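PDB 1AW9: glutathione s-transferase III from Zea mays, which probably catalyses conjugation of reduced glutathione to electrophilic compounds with release of halide, and is linked to herbicide detoxification in maize. Local coordinates for residues A[100-104]-A[105-109]; A[133-136]-A[137-140]. All coordinates share one frame; numbering follows the deposited sequence.

Overall arrangement
Both contacts are local, each between neighbouring turns of a single helix, in the all-helical C-terminal part of the chain: contact 1 on helix 92-122, contact 2 on helix 129-152, the next helix along. They come in series, contact 1 closing before contact 2 opens, and their centres lie about 12 Å apart on the same side of the chain's centre. The two helices meet between them, where N109 OD1 lies 2.8 Å from H135 ND1 in a probable hydrogen bond and F106 packs on L139. From this shared interface they face different partners. Residues 100-109 meet the probable glutathione site and the second subunit; residues 133-140 carry cadmium ions that join further subunits.

Contact 1 of 2, residues A[100-104]-A[105-109]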
loop_
_atom_site.group_PDB
_atom_site.type_symbol
_atom_site.label_atom_id
_atom_site.label_comp_id
_atom_site.label_asym_id
_atom_site.label_seq_id
_atom_site.Cartn_x
_atom_site.Cartn_y
_atom_site.Cartn_z
ATOM N N GLU A 100 -25.977 9.851 2.746
ATOM C CA GLU A 100 -24.567 10.002 3.010
ATOM C C GLU A 100 -23.925 8.679 3.482
ATOM O O GLU A 100 -22.778 8.355 3.106
ATOM C CB GLU A 100 -24.380 11.090 4.035
ATOM C CG GLU A 100 -24.414 12.409 3.420
ATOM C CD GLU A 100 -23.186 12.608 2.516
ATOM O OE1 GLU A 100 -22.064 12.743 3.065
ATOM O OE2 GLU A 100 -23.336 12.616 1.274
ATOM N N VAL A 101 -24.633 7.912 4.313
ATOM C CA VAL A 101 -24.087 6.634 4.766
ATOM C C VAL A 101 -23.748 5.759 3.550
ATOM O O VAL A 101 -22.685 5.133 3.498
ATOM C CB VAL A 101 -25.058 5.887 5.734
ATOM C CG1 VAL A 101 -24.557 4.479 6.013
ATOM C CG2 VAL A 101 -25.160 6.642 7.033
ATOM N N GLU A 102 -24.633 5.740 2.560
ATOM C CA GLU A 102 -24.432 4.944 1.349
ATOM C C GLU A 102 -23.190 5.414 0.588
ATOM O O GLU A 102 -22.405 4.603 0.099
ATOM C CB GLU A 102 -25.662 5.033 0.433
ATOM C CG GLU A 102 -25.599 4.215 -0.874
ATOM C CD GLU A 102 -24.927 4.948 -2.051
ATOM O OE1 GLU A 102 -25.237 6.123 -2.281
ATOM O OE2 GLU A 102 -24.084 4.361 -2.763
ATOM N N SER A 103 -23.021 6.729 0.533
ATOM C CA SER A 103 -21.948 7.386 -0.173
ATOM C C SER A 103 -20.611 7.176 0.496
ATOM O O SER A 103 -19.615 6.919 -0.188
ATOM C CB SER A 103 -22.263 8.874 -0.194
ATOM O OG SER A 103 -21.635 9.536 -1.260
ATOM N N HIS A 104 -20.593 7.273 1.822
ATOM C CA HIS A 104 -19.363 7.139 2.575
ATOM C C HIS A 104 -19.046 5.841 3.257
ATOM O O HIS A 104 -17.903 5.647 3.679
ATOM C CB HIS A 104 -19.267 8.254 3.585
ATOM C CG HIS A 104 -19.290 9.589 2.941
ATOM N ND1 HIS A 104 -18.483 9.889 1.857
ATOM C CD2 HIS A 104 -20.105 10.652 3.115
ATOM C CE1 HIS A 104 -18.808 11.078 1.387
ATOM N NE2 HIS A 104 -19.791 11.565 2.129
ATOM N N HIS A 105 -20.024 4.966 3.417
ATOM C CA HIS A 105 -19.761 3.701 4.081
ATOM C C HIS A 105 -20.040 2.478 3.296
ATOM O O HIS A 105 -19.311 1.497 3.396
ATOM C CB HIS A 105 -20.532 3.619 5.372
ATOM C CG HIS A 105 -20.042 4.578 6.366
ATOM N ND1 HIS A 105 -20.596 5.829 6.511
ATOM C CD2 HIS A 105 -18.972 4.532 7.188
ATOM C CE1 HIS A 105 -19.883 6.513 7.382
ATOM N NE2 HIS A 105 -18.889 5.750 7.808
ATOM N N PHE A 106 -21.108 2.507 2.538
ATOM C CA PHE A 106 -21.481 1.357 1.750
ATOM C C PHE A 106 -20.702 1.359 0.442
ATOM O O PHE A 106 -19.928 0.431 0.162
ATOM C CB PHE A 106 -23.011 1.362 1.524
ATOM C CG PHE A 106 -23.503 0.229 0.669
ATOM C CD1 PHE A 106 -23.767 -1.023 1.224
ATOM C CD2 PHE A 106 -23.639 0.386 -0.706
ATOM C CE1 PHE A 106 -24.146 -2.108 0.414
ATOM C CE2 PHE A 106 -24.020 -0.694 -1.525
ATOM C CZ PHE A 106 -24.267 -1.943 -0.955
ATOM N N TYR A 107 -20.844 2.426 -0.315
ATOM C CA TYR A 107 -20.173 2.472 -1.607
ATOM C C TYR A 107 -18.665 2.192 -1.593
ATOM O O TYR A 107 -18.206 1.243 -2.241
ATOM C CB TYR A 107 -20.462 3.802 -2.344
ATOM C CG TYR A 107 -19.795 3.869 -3.701
ATOM C CD1 TYR A 107 -20.228 3.052 -4.731
ATOM C CD2 TYR A 107 -18.698 4.679 -3.914
ATOM C CE1 TYR A 107 -19.572 3.021 -5.959
ATOM C CE2 TYR A 107 -18.013 4.665 -5.157
ATOM C CZ TYR A 107 -18.459 3.823 -6.184
ATOM O OH TYR A 107 -17.819 3.726 -7.432
ATOM N N PRO A 108 -17.894 2.938 -0.779
ATOM C CA PRO A 108 -16.448 2.700 -0.747
ATOM C C PRO A 108 -16.003 1.292 -0.392
ATOM O O PRO A 108 -14.868 0.937 -0.603
ATOM C CB PRO A 108 -15.943 3.730 0.259
ATOM C CG PRO A 108 -17.044 4.779 0.268
ATOM C CD PRO A 108 -18.266 3.903 0.270
ATOM N N ASN A 109 -16.888 0.516 0.203
ATOM C CA ASN A 109 -16.545 -0.850 0.557
ATOM C C ASN A 109 -17.137 -1.836 -0.425
ATOM O O ASN A 109 -16.504 -2.862 -0.722
ATOM C CB ASN A 109 -16.967 -1.139 1.990
ATOM C CG ASN A 109 -16.121 -0.382 2.974
ATOM O OD1 ASN A 109 -14.919 -0.589 3.024
ATOM N ND2 ASN A 109 -16.722 0.530 3.727
#
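A wider pi-type turn running into a proline kink interrupts the regular geometry of helix 92-122 where V101 and E102 meet H105, F106 and Y107. The carbonyl V101 O accepts two backbone donors, H105 N at 2.7 Å and F106 N at 3.2 Å, while E102 O takes Y107 N at 2.7 Å, a five-residue step typical of a pi turn. P108 has no N-H to give; its CD instead packs 3.3 Å from S103 O. N109 N bonds only as far back as F106 O, and its ND2 donates to H105 O at 2.8 Å, with the acceptor close to the amide plane.

The H105 ring lies with one face over H104 C, and V101 CG1 touches H105 CB at 4.2 Å. With CG anti to the carbonyl carbon (chi1 -68°), the imidazole extends towards the second subunit, where it stacks on F51 and NE2 bonds to Q53 OE1. Replacing the imidazole with an alanine here is likely to leave Q53 of the second subunit without this bond and F51 without its stacking partner, weakening this piece of the dimer interface. E102 bends at chi2, bringing OE2 to 3.7 Å from Y107 CB, with carboxylate and phenol planes 66° apart; OE1 forms a salt bridge with R68, which also makes a cation-pi contact with the Y107 ring.

Y107 OH bonds to N13, a probable glutathione-binding residue, so the irregular helix reaches the edge of that site. Elsewhere this part of the helix packs on its neighbours: V101 and F106 touch Y146 of helix 129-152, and F106 and Y107 meet Y171 of helix 169-176.

Contact 2 of 2, residues A[133-136]-A[137-140]; sequences DKHA and EQLA. With CD (cadmium ion), chain D; CD (cadmium ion), chain B.
D133 and E137, one helical turn apart and joined by a weak E137 N to D133 O bond of 3.3 Å, hold two different cadmium ions. Each carboxylate is bidentate. D133 grips its ion through OD1 at 2.5 Å and OD2 at 2.6 Å; E137 binds the other through OE1 at 2.7 Å and OE2 at 2.5 Å. A water joins each metal, and the same pair recurs across subunits: the ion on E137 is also bound by D133 of the third subunit, the ion on D133 by E137 of the fourth. E137 reaches its metal fully extended, CG anti to the backbone N (chi1 -176°).

The turn belongs to helix 129-152 of the GST C-terminal domain and has regular i to i+4 bonding: Q138 N to K134 O is 3.1 Å and L139 N to H135 O is 2.9 Å. Q138 CG lies 3.2 Å from K134 O, and its amide group rests against the CG and CE methylenes of K134, whose straight chain carries NZ on to a salt bridge with D128 of the third subunit. The H135 ring, its ND1 taken up by N109 of helix 92-122, stands almost perpendicular to the Q138 amide. The buried L139 packs on L113 of that helix and on L183 of helix 182-185, which A140 also touches.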
loop_
_atom_site.group_PDB
_atom_site.type_symbol
_atom_site.label_atom_id
_atom_site.label_comp_id
_atom_site.label_asym_id
_atom_site.label_seq_id
_atom_site.Cartn_x
_atom_site.Cartn_y
_atom_site.Cartn_z
ATOM N N ASP A 133 -10.313 -8.815 1.678
ATOM C CA ASP A 133 -10.401 -8.943 3.120
ATOM C C ASP A 133 -10.651 -7.679 3.815
ATOM O O ASP A 133 -11.433 -7.680 4.730
ATOM C CB ASP A 133 -9.150 -9.562 3.750
ATOM C CG ASP A 133 -9.099 -11.051 3.543
ATOM O OD1 ASP A 133 -10.051 -11.482 2.845
ATOM O OD2 ASP A 133 -8.195 -11.799 4.069
ATOM N N LYS A 134 -9.902 -6.638 3.491
ATOM C CA LYS A 134 -10.118 -5.350 4.120
ATOM C C LYS A 134 -11.574 -4.865 3.915
ATOM O O LYS A 134 -12.272 -4.501 4.867
ATOM C CB LYS A 134 -9.140 -4.310 3.576
ATOM C CG LYS A 134 -9.478 -2.909 4.027
ATOM C CD LYS A 134 -8.491 -1.911 3.473
ATOM C CE LYS A 134 -8.886 -0.475 3.855
ATOM N NZ LYS A 134 -7.844 0.586 3.533
ATOM N N HIS A 135 -12.026 -4.849 2.669
ATOM C CA HIS A 135 -13.364 -4.381 2.400
ATOM C C HIS A 135 -14.520 -5.253 2.776
ATOM O O HIS A 135 -15.537 -4.720 3.126
ATOM C CB HIS A 135 -13.465 -3.953 0.992
ATOM C CG HIS A 135 -12.653 -2.758 0.754
ATOM N ND1 HIS A 135 -12.995 -1.533 1.290
ATOM C CD2 HIS A 135 -11.469 -2.590 0.130
ATOM C CE1 HIS A 135 -12.056 -0.657 1.000
ATOM N NE2 HIS A 135 -11.119 -1.270 0.295
ATOM N N ALA A 136 -14.364 -6.575 2.748
ATOM C CA ALA A 136 -15.435 -7.452 3.151
ATOM C C ALA A 136 -15.698 -7.226 4.638
ATOM O O ALA A 136 -16.829 -7.234 5.102
ATOM C CB ALA A 136 -15.030 -8.898 2.933
ATOM N N GLU A 137 -14.632 -7.069 5.400
ATOM C CA GLU A 137 -14.764 -6.864 6.819
ATOM C C GLU A 137 -15.347 -5.511 7.166
ATOM O O GLU A 137 -16.173 -5.398 8.081
ATOM C CB GLU A 137 -13.428 -6.991 7.454
ATOM C CG GLU A 137 -13.565 -6.877 8.899
ATOM C CD GLU A 137 -12.263 -6.879 9.570
ATOM O OE1 GLU A 137 -11.248 -7.261 8.930
ATOM O OE2 GLU A 137 -12.254 -6.485 10.757
ATOM N N GLN A 138 -14.891 -4.476 6.463
ATOM C CA GLN A 138 -15.406 -3.135 6.669
ATOM C C GLN A 138 -16.888 -3.064 6.284
ATOM O O GLN A 138 -17.676 -2.452 6.992
ATOM C CB GLN A 138 -14.556 -2.118 5.893
ATOM C CG GLN A 138 -13.212 -1.897 6.563
ATOM C CD GLN A 138 -12.306 -0.913 5.863
ATOM O OE1 GLN A 138 -12.620 -0.368 4.808
ATOM N NE2 GLN A 138 -11.181 -0.652 6.477
ATOM N N LEU A 139 -17.264 -3.703 5.174
ATOM C CA LEU A 139 -18.660 -3.739 4.713
ATOM C C LEU A 139 -19.455 -4.532 5.721
ATOM O O LEU A 139 -20.550 -4.127 6.051
ATOM C CB LEU A 139 -18.797 -4.387 3.330
ATOM C CG LEU A 139 -20.171 -4.241 2.643
ATOM C CD1 LEU A 139 -20.638 -2.757 2.582
ATOM C CD2 LEU A 139 -20.149 -4.858 1.278
ATOM N N ALA A 140 -18.916 -5.638 6.234
ATOM C CA ALA A 140 -19.611 -6.419 7.272
ATOM C C ALA A 140 -19.993 -5.532 8.475
ATOM O O ALA A 140 -21.142 -5.581 8.921
ATOM C CB ALA A 140 -18.742 -7.592 7.765
HETATM CD CD CD D . -9.258 -13.852 2.804
HETATM CD CD CD B . -10.066 -7.484 11.320
HETATM O O HOH W 1 -9.992 -5.687 11.862
HETATM O O HOH W 2 -9.724 -13.311 1.067
#